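Local coordinates for conserved hypothetical protein NMB0706 (Neisseria meningitidis, PDB 1RV9) that is of unknown function but belongs to the multi-copper polyphenol oxidoreductase laccase family, which shares a clan with the CNF1 toxins, at residues Ala110-Thr115 and Ala249-Leu254; Ala116-Val121 and Ala133-Trp138; Val121-Arg126 and Met160-Gly165. All coordinates share one frame; numbering follows the deposited sequence.

Contact 1. Residues Ala110-Thr115 and Ala249-Leu254; sequences ACAVMT and ASLIWL
The carbonyl oxygen of Val113 is gripped twice by the neighbouring strand: Ser250 N donates a hydrogen bond to Val113 O at 3.0 Å, and Ala249 CA makes a CA-H...O contact with Val113 O at 3.2 Å. Two residues back the pattern recurs at Cys111 O, which accepts from the amide of Ile252; Leu251 CA lies 3.2 Å from Cys111 O. The reciprocal bonds Cys111 N to Ile252 O (2.9 Å) and Val113 N to Ser250 O complete a regular antiparallel ladder. Ala112 and Met114 share one face with Leu251 and Ala249; Leu251 CG sits 3.7 Å from Ala112 CB, and helix 57-71 covers this side. Cys111, Val113, Ser250 and Ile252 occupy the reverse face. There Ile252 splits its branches: CG1 runs anti to the backbone N (chi1 -174°) and carries CD1 away, while Ile252 CG2 stays 3.8 Å from Cys111 CB. Near the end of the pair, a water links Ser250 OG with Thr115 OG1, to which it donates at 2.8 Å. One face on a helix and the other on strand 119-125 of a second sheet fits the alpha-beta-beta-alpha layering of this protein.

Contact 2. Residues Ala116-Val121 and Ala133-Trp138; sequences ADCLPV and AAHAGW
Cys118 and His135 meet at an angle, the cysteine coming up obliquely to the imidazole at its NE2 end. Cys118 CB lies 3.7 Å from His135 NE2, and Cys118 SG is 4.0 Å from that nitrogen; the line from Cys118 SG to the ring centroid is 66° off the ring normal. The histidine reaches this place because CG is anti to the backbone N (chi1 172°), which swings the ring from its strand toward the loop before Leu119. Its far nitrogen, ND1, is hydrogen-bonded to Asp100 OD1, and His82 packs edge-to-face with the ring; together they limit its rotation. A Cys-His-Asp constellation of this kind resembles a catalytic triad, although no such role is established here. A sulfate ion, probably from the crystallisation liquor, lies about 4 Å from the His135 side chain and may mark a pocket. Cys118, just before its strand, and His135 lie at the open end of the beta hairpin of strands 119-125 and 131-136. Its ladder is regular at Val121 and Ala134, where both carbonyls receive their N-H in the carbonyl plane. Toward the cysteine it distorts: Ala136 N still gives a short bond to Leu119 O (2.7 Å), but Leu119 N approaches Ala136 O from above the carbonyl plane, at 3.1 Å. On the side away from the imidazole, Leu119 CB and Ala136 CB lie alongside each other at 4.1 Å, while Val121 and Ala134 turn toward Leu146 of helix 145-153. Beyond the strand, Gly137 takes the N-cap position of helix 138-143, and its CA rests 3.6 Å from Cys118 SG.

Contact 3. Residues Val121-Arg126 and Met160-Gly165; sequences VLFCDR and MMAYLG
Cys124 and Met161 form the tight spot in this antiparallel pairing of strands 119-125 and 160-164, neighbours within one central sheet of the alpha-beta-beta-alpha sandwich. Cys124 SG touches Met161 CG at 3.4 Å and Met161 SD at 3.6 Å. Both side chains start out between the backbone N and the carbonyl carbon (chi1 81° for Cys124, 63° for Met161), which brings the two sulfurs together over the sheet. Beneath them, Met161 N donates a hydrogen bond to Cys124 O at 2.9 Å. Further along, the amide of Tyr163 and Leu122 O form the shorter bond, 2.8 Å, and their CB atoms lie alongside each other on the same face. The reverse face is also buried but more loosely spaced: Ala162 CB sits 3.9 Å from both CD1 and CE1 of Phe123, and the CG1 branch of Val121 approaches the same methyl. Helices 145-153 and 206-217 close over this side, the first against Phe123 and Met160, the second against Phe123, Ala162 and Leu164. Packing opens out just past the end of the strand, at Arg126, which is exposed. Here Met161, bent at its last torsion (chi3 84°), crosses the arginine chain and lays its CE methyl over one face of the guanidinium, with Met161 CE 3.6 Å from Arg126 NE. The same methyl lies against the chain at Arg126 CD. Arg126 NH2 adds a weak hydrogen bond to Tyr223 OH. At the guanidinium edge a water lies in plane, accepting from Arg126 NE at 2.7 Å and donating to Met160 O.

How the contacts relate
Contacts 2 and 3 share strand 119-125, whose opposite edges pair with 131-136 and 160-164, with Val121 common to both; contact 1 belongs to the other sheet of the sandwich. The sheets meet through side chains: Val113 CG1 packs against the backbone at His135 N, and Ile252 CD1 reaches Phe123 O. Contacts 1 and 2 lie nearer the centre of the chain, while contact 3, otherwise buried, runs out to solvent at an arginine. Chemistry follows place: contact 1 is a backbone ladder with mostly small or apolar side chains, between helix 57-71 and the other sheet; contact 2 adds, at the open end of an otherwise apolar hairpin, a Cys-His pair that may belong to an active site; contact 3 combines sulfur and aromatic packing with a hydrated, charged end.

Contact 1. Residues Ala110-Thr115 and Ala249-Leu254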
loop_
_atom_site.group_PDB
_atom_site.type_symbol
_atom_site.label_atom_id
_atom_site.label_comp_id
_atom_site.label_asym_id
_atom_site.label_seq_id
_atom_site.Cartn_x
_atom_site.Cartn_y
_atom_site.Cartn_z
ATOM N N ALA A 110 13.109 4.374 4.949
ATOM C CA ALA A 110 12.182 3.354 4.478
ATOM C C ALA A 110 10.940 4.025 3.904
ATOM O O ALA A 110 10.414 4.985 4.484
ATOM C CB ALA A 110 11.784 2.428 5.630
ATOM N N CYS A 111 10.492 3.539 2.748
ATOM C CA CYS A 111 9.284 4.056 2.119
ATOM C C CYS A 111 8.143 3.306 2.778
ATOM O O CYS A 111 8.272 2.115 3.072
ATOM C CB CYS A 111 9.273 3.757 0.622
ATOM S SG CYS A 111 10.605 4.533 -0.301
ATOM N N ALA A 112 7.023 3.983 3.006
ATOM C CA ALA A 112 5.906 3.330 3.659
ATOM C C ALA A 112 4.559 3.938 3.332
ATOM O O ALA A 112 4.443 5.140 3.092
ATOM C CB ALA A 112 6.111 3.360 5.172
ATOM N N VAL A 113 3.546 3.081 3.299
ATOM C CA VAL A 113 2.172 3.508 3.088
ATOM C C VAL A 113 1.328 2.778 4.128
ATOM O O VAL A 113 1.598 1.618 4.463
ATOM C CB VAL A 113 1.664 3.208 1.653
ATOM C CG1 VAL A 113 2.406 4.087 0.660
ATOM C CG2 VAL A 113 1.842 1.745 1.315
ATOM N N MET A 114 0.326 3.473 4.657
ATOM C CA MET A 114 -0.558 2.932 5.688
ATOM C C MET A 114 -1.922 2.617 5.099
ATOM O O MET A 114 -2.465 3.413 4.338
ATOM C CB MET A 114 -0.710 3.955 6.812
ATOM C CG MET A 114 0.595 4.307 7.494
ATOM S SD MET A 114 0.394 5.724 8.582
ATOM C CE MET A 114 0.628 7.056 7.430
ATOM N N THR A 115 -2.485 1.471 5.472
ATOM C CA THR A 115 -3.777 1.062 4.933
ATOM C C THR A 115 -4.612 0.223 5.896
ATOM O O THR A 115 -4.119 -0.258 6.915
ATOM C CB THR A 115 -3.586 0.208 3.656
ATOM O OG1 THR A 115 -2.937 -1.020 4.007
ATOM C CG2 THR A 115 -2.728 0.940 2.634
ATOM N N ALA A 249 0.942 -1.114 7.904
ATOM C CA ALA A 249 1.727 -0.458 6.869
ATOM C C ALA A 249 2.553 -1.432 6.068
ATOM O O ALA A 249 2.845 -2.537 6.517
ATOM C CB ALA A 249 2.635 0.580 7.491
ATOM N N SER A 250 2.901 -1.012 4.859
ATOM C CA SER A 250 3.745 -1.809 3.987
ATOM C C SER A 250 4.967 -0.940 3.770
ATOM O O SER A 250 4.863 0.188 3.263
ATOM C CB SER A 250 3.028 -2.110 2.672
ATOM O OG SER A 250 1.908 -2.942 2.920
ATOM N N LEU A 251 6.116 -1.461 4.187
ATOM C CA LEU A 251 7.378 -0.739 4.102
ATOM C C LEU A 251 8.390 -1.448 3.228
ATOM O O LEU A 251 8.384 -2.674 3.114
ATOM C CB LEU A 251 7.985 -0.563 5.500
ATOM C CG LEU A 251 7.162 0.134 6.584
ATOM C CD1 LEU A 251 6.109 -0.818 7.130
ATOM C CD2 LEU A 251 8.097 0.577 7.705
ATOM N N ILE A 252 9.270 -0.661 2.625
ATOM C CA ILE A 252 10.317 -1.205 1.780
ATOM C C ILE A 252 11.540 -0.303 1.868
ATOM O O ILE A 252 11.425 0.919 1.970
ATOM C CB ILE A 252 9.837 -1.339 0.307
ATOM C CG1 ILE A 252 10.904 -2.050 -0.527
ATOM C CG2 ILE A 252 9.520 0.034 -0.280
ATOM C CD1 ILE A 252 10.401 -2.479 -1.892
ATOM N N TRP A 253 12.717 -0.914 1.869
ATOM C CA TRP A 253 13.941 -0.140 1.931
ATOM C C TRP A 253 15.108 -0.911 1.358
ATOM O O TRP A 253 15.027 -2.124 1.153
ATOM C CB TRP A 253 14.243 0.278 3.379
ATOM C CG TRP A 253 14.537 -0.849 4.345
ATOM C CD1 TRP A 253 15.767 -1.292 4.748
ATOM C CD2 TRP A 253 13.575 -1.630 5.064
ATOM N NE1 TRP A 253 15.630 -2.297 5.679
ATOM C CE2 TRP A 253 14.295 -2.527 5.888
ATOM C CE3 TRP A 253 12.175 -1.665 5.089
ATOM C CZ2 TRP A 253 13.657 -3.440 6.737
ATOM C CZ3 TRP A 253 11.540 -2.575 5.931
ATOM C CH2 TRP A 253 12.284 -3.453 6.741
ATOM N N LEU A 254 16.174 -0.179 1.063
ATOM C CA LEU A 254 17.398 -0.763 0.542
ATOM C C LEU A 254 18.330 -0.937 1.731
ATOM O O LEU A 254 18.463 -0.042 2.567
ATOM C CB LEU A 254 18.044 0.168 -0.484
ATOM C CG LEU A 254 17.298 0.330 -1.805
ATOM C CD1 LEU A 254 17.837 1.543 -2.551
ATOM C CD2 LEU A 254 17.453 -0.946 -2.638
HETATM O O HOH W 1 -0.350 -1.990 4.527
#

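Contact 2. Residues Ala116-Val121 and Ala133-Trp138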
loop_
_atom_site.group_PDB
_atom_site.type_symbol
_atom_site.label_atom_id
_atom_site.label_comp_id
_atom_site.label_asym_id
_atom_site.label_seq_id
_atom_site.Cartn_x
_atom_site.Cartn_y
_atom_site.Cartn_z
ATOM N N ALA A 116 -5.880 0.051 5.537
ATOM C CA ALA A 116 -6.838 -0.764 6.280
ATOM C C ALA A 116 -7.969 -1.067 5.295
ATOM O O ALA A 116 -9.134 -0.785 5.566
ATOM C CB ALA A 116 -7.371 -0.011 7.500
ATOM N N ASP A 117 -7.579 -1.624 4.144
ATOM C CA ASP A 117 -8.454 -2.015 3.027
ATOM C C ASP A 117 -7.866 -1.544 1.700
ATOM O O ASP A 117 -7.837 -2.294 0.724
ATOM C CB ASP A 117 -9.872 -1.435 3.142
ATOM C CG ASP A 117 -10.789 -2.261 4.039
ATOM O OD1 ASP A 117 -10.397 -3.364 4.480
ATOM O OD2 ASP A 117 -11.917 -1.793 4.297
ATOM N N CYS A 118 -7.403 -0.298 1.657
ATOM C CA CYS A 118 -6.833 0.222 0.419
ATOM C C CYS A 118 -5.603 -0.582 0.028
ATOM O O CYS A 118 -4.939 -1.181 0.870
ATOM C CB CYS A 118 -6.491 1.706 0.560
ATOM S SG CYS A 118 -7.957 2.766 0.641
ATOM N N LEU A 119 -5.290 -0.583 -1.261
ATOM C CA LEU A 119 -4.170 -1.364 -1.760
ATOM C C LEU A 119 -2.775 -0.766 -1.623
ATOM O O LEU A 119 -2.511 0.322 -2.126
ATOM C CB LEU A 119 -4.405 -1.695 -3.235
ATOM C CG LEU A 119 -3.291 -2.481 -3.929
ATOM C CD1 LEU A 119 -3.257 -3.911 -3.397
ATOM C CD2 LEU A 119 -3.530 -2.468 -5.435
ATOM N N PRO A 120 -1.869 -1.471 -0.922
ATOM C CA PRO A 120 -0.500 -0.978 -0.765
ATOM C C PRO A 120 0.299 -1.639 -1.887
ATOM O O PRO A 120 0.145 -2.835 -2.129
ATOM C CB PRO A 120 -0.061 -1.518 0.604
ATOM C CG PRO A 120 -1.237 -2.348 1.122
ATOM C CD PRO A 120 -2.104 -2.645 -0.066
ATOM N N VAL A 121 1.127 -0.875 -2.588
ATOM C CA VAL A 121 1.942 -1.463 -3.649
ATOM C C VAL A 121 3.405 -1.097 -3.431
ATOM O O VAL A 121 3.745 0.079 -3.296
ATOM C CB VAL A 121 1.513 -0.976 -5.052
ATOM C CG1 VAL A 121 2.347 -1.688 -6.128
ATOM C CG2 VAL A 121 0.035 -1.248 -5.265
ATOM N N ALA A 133 6.965 2.848 -2.460
ATOM C CA ALA A 133 5.733 2.375 -1.845
ATOM C C ALA A 133 4.636 3.333 -2.286
ATOM O O ALA A 133 4.819 4.549 -2.238
ATOM C CB ALA A 133 5.860 2.386 -0.324
ATOM N N ALA A 134 3.506 2.787 -2.727
ATOM C CA ALA A 134 2.391 3.607 -3.175
ATOM C C ALA A 134 1.084 3.210 -2.498
ATOM O O ALA A 134 0.801 2.026 -2.300
ATOM C CB ALA A 134 2.239 3.503 -4.694
ATOM N N HIS A 135 0.301 4.225 -2.140
ATOM C CA HIS A 135 -0.999 4.050 -1.501
ATOM C C HIS A 135 -2.028 4.084 -2.623
ATOM O O HIS A 135 -2.291 5.139 -3.210
ATOM C CB HIS A 135 -1.245 5.200 -0.522
ATOM C CG HIS A 135 -2.632 5.235 0.043
ATOM N ND1 HIS A 135 -3.375 6.394 0.105
ATOM C CD2 HIS A 135 -3.397 4.267 0.600
ATOM C CE1 HIS A 135 -4.539 6.140 0.675
ATOM N NE2 HIS A 135 -4.578 4.856 0.985
ATOM N N ALA A 136 -2.610 2.925 -2.914
ATOM C CA ALA A 136 -3.577 2.819 -3.992
ATOM C C ALA A 136 -5.013 2.542 -3.585
ATOM O O ALA A 136 -5.481 1.403 -3.665
ATOM C CB ALA A 136 -3.107 1.760 -5.000
ATOM N N GLY A 137 -5.701 3.583 -3.120
ATOM C CA GLY A 137 -7.109 3.449 -2.801
ATOM C C GLY A 137 -7.718 3.492 -4.192
ATOM O O GLY A 137 -6.972 3.657 -5.162
ATOM N N TRP A 138 -9.030 3.364 -4.337
ATOM C CA TRP A 138 -9.578 3.388 -5.688
ATOM C C TRP A 138 -9.354 4.726 -6.385
ATOM O O TRP A 138 -9.141 4.764 -7.591
ATOM C CB TRP A 138 -11.069 3.017 -5.705
ATOM C CG TRP A 138 -12.015 4.071 -5.212
ATOM C CD1 TRP A 138 -12.484 4.228 -3.937
ATOM C CD2 TRP A 138 -12.642 5.089 -5.998
ATOM N NE1 TRP A 138 -13.369 5.278 -3.884
ATOM C CE2 TRP A 138 -13.483 5.827 -5.134
ATOM C CE3 TRP A 138 -12.573 5.454 -7.350
ATOM C CZ2 TRP A 138 -14.256 6.905 -5.580
ATOM C CZ3 TRP A 138 -13.341 6.524 -7.793
ATOM C CH2 TRP A 138 -14.169 7.240 -6.908
#

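Contact 3. Residues Val121-Arg126 and Met160-Gly165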
loop_
_atom_site.group_PDB
_atom_site.type_symbol
_atom_site.label_atom_id
_atom_site.label_comp_id
_atom_site.label_asym_id
_atom_site.label_seq_id
_atom_site.Cartn_x
_atom_site.Cartn_y
_atom_site.Cartn_z
ATOM N N VAL A 121 1.127 -0.875 -2.588
ATOM C CA VAL A 121 1.942 -1.463 -3.649
ATOM C C VAL A 121 3.405 -1.097 -3.431
ATOM O O VAL A 121 3.745 0.079 -3.296
ATOM C CB VAL A 121 1.513 -0.976 -5.052
ATOM C CG1 VAL A 121 2.347 -1.688 -6.128
ATOM C CG2 VAL A 121 0.035 -1.248 -5.265
ATOM N N LEU A 122 4.267 -2.109 -3.374
ATOM C CA LEU A 122 5.696 -1.878 -3.190
ATOM C C LEU A 122 6.389 -2.139 -4.518
ATOM O O LEU A 122 5.944 -2.989 -5.287
ATOM C CB LEU A 122 6.262 -2.819 -2.130
ATOM C CG LEU A 122 5.593 -2.772 -0.753
ATOM C CD1 LEU A 122 6.318 -3.743 0.175
ATOM C CD2 LEU A 122 5.642 -1.354 -0.191
ATOM N N PHE A 123 7.473 -1.412 -4.779
ATOM C CA PHE A 123 8.227 -1.555 -6.029
ATOM C C PHE A 123 9.727 -1.642 -5.782
ATOM O O PHE A 123 10.243 -1.081 -4.821
ATOM C CB PHE A 123 8.034 -0.327 -6.928
ATOM C CG PHE A 123 6.626 -0.092 -7.387
ATOM C CD1 PHE A 123 6.205 -0.531 -8.640
ATOM C CD2 PHE A 123 5.742 0.647 -6.606
ATOM C CE1 PHE A 123 4.926 -0.229 -9.110
ATOM C CE2 PHE A 123 4.463 0.952 -7.067
ATOM C CZ PHE A 123 4.055 0.514 -8.323
ATOM N N CYS A 124 10.425 -2.331 -6.679
ATOM C CA CYS A 124 11.882 -2.405 -6.616
ATOM C C CYS A 124 12.338 -2.896 -7.981
ATOM O O CYS A 124 11.517 -3.349 -8.777
ATOM C CB CYS A 124 12.363 -3.364 -5.517
ATOM S SG CYS A 124 12.357 -5.133 -5.921
ATOM N N ASP A 125 13.628 -2.766 -8.267
ATOM C CA ASP A 125 14.154 -3.262 -9.534
ATOM C C ASP A 125 14.966 -4.521 -9.232
ATOM O O ASP A 125 15.376 -4.746 -8.090
ATOM C CB ASP A 125 14.992 -2.185 -10.246
ATOM C CG ASP A 125 16.203 -1.744 -9.454
ATOM O OD1 ASP A 125 16.145 -1.744 -8.209
ATOM O OD2 ASP A 125 17.217 -1.371 -10.088
ATOM N N ARG A 126 15.172 -5.352 -10.248
ATOM C CA ARG A 126 15.898 -6.612 -10.084
ATOM C C ARG A 126 17.296 -6.457 -9.498
ATOM O O ARG A 126 17.750 -7.314 -8.734
ATOM C CB ARG A 126 15.991 -7.336 -11.433
ATOM C CG ARG A 126 14.645 -7.635 -12.080
ATOM C CD ARG A 126 13.969 -8.879 -11.505
ATOM N NE ARG A 126 12.618 -9.038 -12.046
ATOM C CZ ARG A 126 11.853 -10.115 -11.877
ATOM N NH1 ARG A 126 12.298 -11.154 -11.181
ATOM N NH2 ARG A 126 10.635 -10.150 -12.402
ATOM N N MET A 160 11.474 -3.741 -13.298
ATOM C CA MET A 160 10.724 -3.500 -12.070
ATOM C C MET A 160 9.843 -4.671 -11.682
ATOM O O MET A 160 9.394 -5.450 -12.523
ATOM C CB MET A 160 9.795 -2.298 -12.211
ATOM C CG MET A 160 10.446 -0.950 -12.297
ATOM S SD MET A 160 9.124 0.274 -12.317
ATOM C CE MET A 160 10.063 1.775 -12.507
ATOM N N MET A 161 9.591 -4.786 -10.386
ATOM C CA MET A 161 8.694 -5.803 -9.887
ATOM C C MET A 161 7.833 -5.080 -8.861
ATOM O O MET A 161 8.301 -4.162 -8.185
ATOM C CB MET A 161 9.451 -6.986 -9.268
ATOM C CG MET A 161 10.291 -6.687 -8.055
ATOM S SD MET A 161 11.157 -8.185 -7.506
ATOM C CE MET A 161 12.544 -8.141 -8.535
ATOM N N ALA A 162 6.568 -5.466 -8.786
ATOM C CA ALA A 162 5.639 -4.838 -7.858
ATOM C C ALA A 162 5.021 -5.874 -6.943
ATOM O O ALA A 162 4.775 -7.011 -7.350
ATOM C CB ALA A 162 4.545 -4.110 -8.631
ATOM N N TYR A 163 4.781 -5.483 -5.698
ATOM C CA TYR A 163 4.173 -6.384 -4.737
ATOM C C TYR A 163 2.840 -5.812 -4.291
ATOM O O TYR A 163 2.761 -4.661 -3.857
ATOM C CB TYR A 163 5.077 -6.567 -3.517
ATOM C CG TYR A 163 4.543 -7.570 -2.522
ATOM C CD1 TYR A 163 4.583 -8.936 -2.793
ATOM C CD2 TYR A 163 3.983 -7.151 -1.316
ATOM C CE1 TYR A 163 4.074 -9.865 -1.884
ATOM C CE2 TYR A 163 3.474 -8.066 -0.404
ATOM C CZ TYR A 163 3.523 -9.419 -0.692
ATOM O OH TYR A 163 3.024 -10.324 0.219
ATOM N N LEU A 164 1.790 -6.614 -4.416
ATOM C CA LEU A 164 0.462 -6.192 -4.004
ATOM C C LEU A 164 0.294 -6.610 -2.547
ATOM O O LEU A 164 0.214 -7.800 -2.232
ATOM C CB LEU A 164 -0.603 -6.861 -4.876
ATOM C CG LEU A 164 -0.423 -6.659 -6.383
ATOM C CD1 LEU A 164 -1.555 -7.367 -7.123
ATOM C CD2 LEU A 164 -0.405 -5.173 -6.721
ATOM N N GLY A 165 0.254 -5.617 -1.664
ATOM C CA GLY A 165 0.113 -5.881 -0.246
ATOM C C GLY A 165 -1.299 -6.260 0.154
ATOM O O GLY A 165 -2.185 -6.349 -0.693
HETATM O O HOH W 2 10.907 -7.526 -13.517
#